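Local coordinates for protein CdnC (Chryseobacterium gregarium DSM 19109, PDB 7MGV) that probably uses ATP to close omega-ester macrocycles on a ribosomally made precursor peptide, as an ATP-grasp ligase of graspetide biosynthesis, at residues A[233-238]-A[271-276]. Residues are numbered along the deposited sequence; the frame is centred on the assembly and turned at random.
Sequences KKELRI and DKWIPT. With ADP (adenosine-5'-diphosphate), chain F.
Trp273 reaches across to strand 234-241 and lays the six-membered end of its indole against Glu235 and Arg237. CG of Arg237 sits over one face of that ring, 3.6 Å from the centroid and 22° off the normal, a CH-pi contact. The arginine chain then bends at chi2 and chi3, which brings the guanidinium to the rim of the same ring, near CZ2 and CH2. Trp273 CZ2 lies over the centre of one face of the guanidinium, with the planes 40° apart, so this is a tilted approach and not a flat stack. Glu235 meets the ring at its rim. Its CG is 3.6 Å from Trp273 CH2, and its backbone O lies near the ring plane at the edge. No hydrogen bond joins the two segments.

Glu235 points on to the nucleotide site. With CG anti to the backbone N (chi1 -171°) and the rest extended, Glu235 brings OE2 to within 3.2 Å of ADP O2', a ribose hydrogen bond. The same OE2 takes a weak bond from Arg237 NH2 at 3.3 Å, part of a salt bridge. Arg237 NE forms a salt bridge with Asp301. Replacing Arg237 with an alanine would probably take away the CH-pi contact on one face of Trp273 and leave Glu235 and Asp301 without this positive partner.

On the other side of the strand, Leu236 CD2 touches Thr276 CG2 at 4.3 Å. Strand 244-251 lies between strands 234-241 and 274-276 in an antiparallel sheet, and strand 297-304 flanks 234-241 on its other side. Helix 322-325 packs on the Trp273-Arg237 pair through Trp323 and Leu324.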
loop_
_atom_site.group_PDB
_atom_site.type_symbol
_atom_site.label_atom_id
_atom_site.label_comp_id
_atom_site.label_asym_id
_atom_site.label_seq_id
_atom_site.Cartn_x
_atom_site.Cartn_y
_atom_site.Cartn_z
ATOM N N LYS A 233 -33.778 6.005 6.193
ATOM C CA LYS A 233 -34.485 6.649 7.291
ATOM C C LYS A 233 -33.543 7.534 8.093
ATOM O O LYS A 233 -33.916 8.645 8.490
ATOM C CB LYS A 233 -35.138 5.609 8.206
ATOM C CG LYS A 233 -35.726 6.206 9.478
ATOM C CD LYS A 233 -36.172 5.139 10.463
ATOM C CE LYS A 233 -36.739 5.772 11.725
ATOM N NZ LYS A 233 -37.322 4.764 12.651
ATOM N N LYS A 234 -32.320 7.062 8.329
ATOM C CA LYS A 234 -31.269 7.878 8.921
ATOM C C LYS A 234 -29.965 7.638 8.174
ATOM O O LYS A 234 -29.740 6.563 7.614
ATOM C CB LYS A 234 -31.057 7.570 10.411
ATOM C CG LYS A 234 -32.222 7.917 11.320
ATOM C CD LYS A 234 -31.751 8.016 12.767
ATOM C CE LYS A 234 -32.912 7.976 13.744
ATOM N NZ LYS A 234 -33.410 6.589 13.945
ATOM N N GLU A 235 -29.101 8.647 8.184
ATOM C CA GLU A 235 -27.729 8.507 7.718
ATOM C C GLU A 235 -26.791 8.789 8.881
ATOM O O GLU A 235 -27.001 9.747 9.631
ATOM C CB GLU A 235 -27.433 9.450 6.548
ATOM C CG GLU A 235 -26.087 9.204 5.886
ATOM C CD GLU A 235 -25.976 9.861 4.525
ATOM O OE1 GLU A 235 -26.865 10.668 4.182
ATOM O OE2 GLU A 235 -25.003 9.569 3.798
ATOM N N LEU A 236 -25.757 7.960 9.035
ATOM C CA LEU A 236 -24.896 8.003 10.211
ATOM C C LEU A 236 -23.438 8.147 9.808
ATOM O O LEU A 236 -22.959 7.429 8.922
ATOM C CB LEU A 236 -25.057 6.739 11.062
ATOM C CG LEU A 236 -26.427 6.408 11.652
ATOM C CD1 LEU A 236 -26.385 5.051 12.332
ATOM C CD2 LEU A 236 -26.855 7.478 12.631
ATOM N N ARG A 237 -22.738 9.059 10.481
ATOM C CA ARG A 237 -21.285 9.156 10.440
ATOM C C ARG A 237 -20.755 8.904 11.844
ATOM O O ARG A 237 -21.153 9.590 12.791
ATOM C CB ARG A 237 -20.819 10.529 9.950
ATOM C CG ARG A 237 -21.390 10.956 8.612
ATOM C CD ARG A 237 -20.475 10.568 7.466
ATOM N NE ARG A 237 -21.227 10.255 6.253
ATOM C CZ ARG A 237 -21.180 10.974 5.136
ATOM N NH1 ARG A 237 -20.413 12.054 5.070
ATOM N NH2 ARG A 237 -21.899 10.612 4.082
ATOM N N ILE A 238 -19.857 7.935 11.981
ATOM C CA ILE A 238 -19.313 7.558 13.280
ATOM C C ILE A 238 -17.806 7.761 13.238
ATOM O O ILE A 238 -17.098 7.065 12.500
ATOM C CB ILE A 238 -19.667 6.114 13.655
ATOM C CG1 ILE A 238 -21.182 5.910 13.606
ATOM C CG2 ILE A 238 -19.131 5.782 15.034
ATOM C CD1 ILE A 238 -21.605 4.459 13.575
ATOM N N ASP A 271 -30.586 19.781 7.129
ATOM C CA ASP A 271 -29.380 19.562 6.342
ATOM C C ASP A 271 -28.127 19.440 7.198
ATOM O O ASP A 271 -27.038 19.235 6.651
ATOM C CB ASP A 271 -29.197 20.700 5.331
ATOM C CG ASP A 271 -29.470 22.064 5.932
ATOM O OD1 ASP A 271 -28.634 22.544 6.728
ATOM O OD2 ASP A 271 -30.518 22.660 5.606
ATOM N N LYS A 272 -28.252 19.553 8.516
ATOM C CA LYS A 272 -27.114 19.535 9.422
ATOM C C LYS A 272 -27.090 18.231 10.205
ATOM O O LYS A 272 -28.133 17.740 10.649
ATOM C CB LYS A 272 -27.165 20.719 10.390
ATOM C CG LYS A 272 -27.221 22.075 9.709
ATOM C CD LYS A 272 -26.140 23.000 10.242
ATOM C CE LYS A 272 -26.065 24.285 9.435
ATOM N NZ LYS A 272 -24.658 24.685 9.157
ATOM N N TRP A 273 -25.895 17.671 10.364
ATOM C CA TRP A 273 -25.724 16.505 11.216
ATOM C C TRP A 273 -25.946 16.888 12.671
ATOM O O TRP A 273 -25.482 17.934 13.133
ATOM C CB TRP A 273 -24.326 15.915 11.036
ATOM C CG TRP A 273 -24.048 15.492 9.634
ATOM C CD1 TRP A 273 -23.558 16.269 8.626
ATOM C CD2 TRP A 273 -24.253 14.191 9.078
ATOM N NE1 TRP A 273 -23.444 15.529 7.474
ATOM C CE2 TRP A 273 -23.863 14.250 7.724
ATOM C CE3 TRP A 273 -24.727 12.980 9.590
ATOM C CZ2 TRP A 273 -23.933 13.147 6.880
ATOM C CZ3 TRP A 273 -24.797 11.886 8.749
ATOM C CH2 TRP A 273 -24.404 11.976 7.408
ATOM N N ILE A 274 -26.670 16.043 13.395
ATOM C CA ILE A 274 -26.861 16.270 14.824
ATOM C C ILE A 274 -26.212 15.120 15.584
ATOM O O ILE A 274 -26.277 13.966 15.136
ATOM C CB ILE A 274 -28.350 16.422 15.180
ATOM C CG1 ILE A 274 -29.116 15.124 14.919
ATOM C CG2 ILE A 274 -28.968 17.575 14.400
ATOM C CD1 ILE A 274 -30.447 15.045 15.639
ATOM N N PRO A 275 -25.544 15.387 16.706
ATOM C CA PRO A 275 -24.999 14.291 17.511
ATOM C C PRO A 275 -26.105 13.361 17.983
ATOM O O PRO A 275 -27.224 13.786 18.280
ATOM C CB PRO A 275 -24.328 15.010 18.686
ATOM C CG PRO A 275 -24.030 16.379 18.167
ATOM C CD PRO A 275 -25.148 16.708 17.221
ATOM N N THR A 276 -25.779 12.075 18.043
ATOM C CA THR A 276 -26.737 11.048 18.417
ATOM C C THR A 276 -25.992 9.958 19.177
ATOM O O THR A 276 -24.766 9.996 19.316
ATOM C CB THR A 276 -27.456 10.490 17.183
ATOM O OG1 THR A 276 -28.574 9.693 17.594
ATOM C CG2 THR A 276 -26.506 9.636 16.352
HETATM P PB ADP F . -20.594 12.275 -1.315
HETATM O O1B ADP F . -20.204 11.039 -0.540
HETATM O O2B ADP F . -19.424 13.047 -1.874
HETATM O O3B ADP F . -21.658 13.116 -0.648
HETATM P PA ADP F . -21.048 10.168 -3.072
HETATM O O1A ADP F . -19.586 9.839 -2.880
HETATM O O2A ADP F . -21.731 9.915 -4.395
HETATM O O3A ADP F . -21.338 11.681 -2.612
HETATM O "O5'" ADP F . -21.871 9.407 -1.925
HETATM C "C5'" ADP F . -22.459 8.137 -2.155
HETATM C "C4'" ADP F . -23.860 8.185 -1.561
HETATM O "O4'" ADP F . -24.582 7.013 -1.931
HETATM C "C3'" ADP F . -23.832 8.262 -0.043
HETATM O "O3'" ADP F . -24.423 9.491 0.388
HETATM C "C2'" ADP F . -24.670 7.098 0.439
HETATM O "O2'" ADP F . -25.669 7.554 1.353
HETATM C "C1'" ADP F . -25.312 6.521 -0.811
HETATM N N9 ADP F . -25.232 5.044 -0.787
HETATM C C8 ADP F . -24.101 4.313 -0.767
HETATM N N7 ADP F . -24.382 2.986 -0.745
HETATM C C5 ADP F . -25.723 2.860 -0.750
HETATM C C6 ADP F . -26.689 1.739 -0.736
HETATM N N6 ADP F . -26.266 0.452 -0.710
HETATM N N1 ADP F . -28.006 2.048 -0.747
HETATM C C2 ADP F . -28.441 3.323 -0.773
HETATM N N3 ADP F . -27.622 4.387 -0.788
HETATM C C4 ADP F . -26.278 4.220 -0.775
#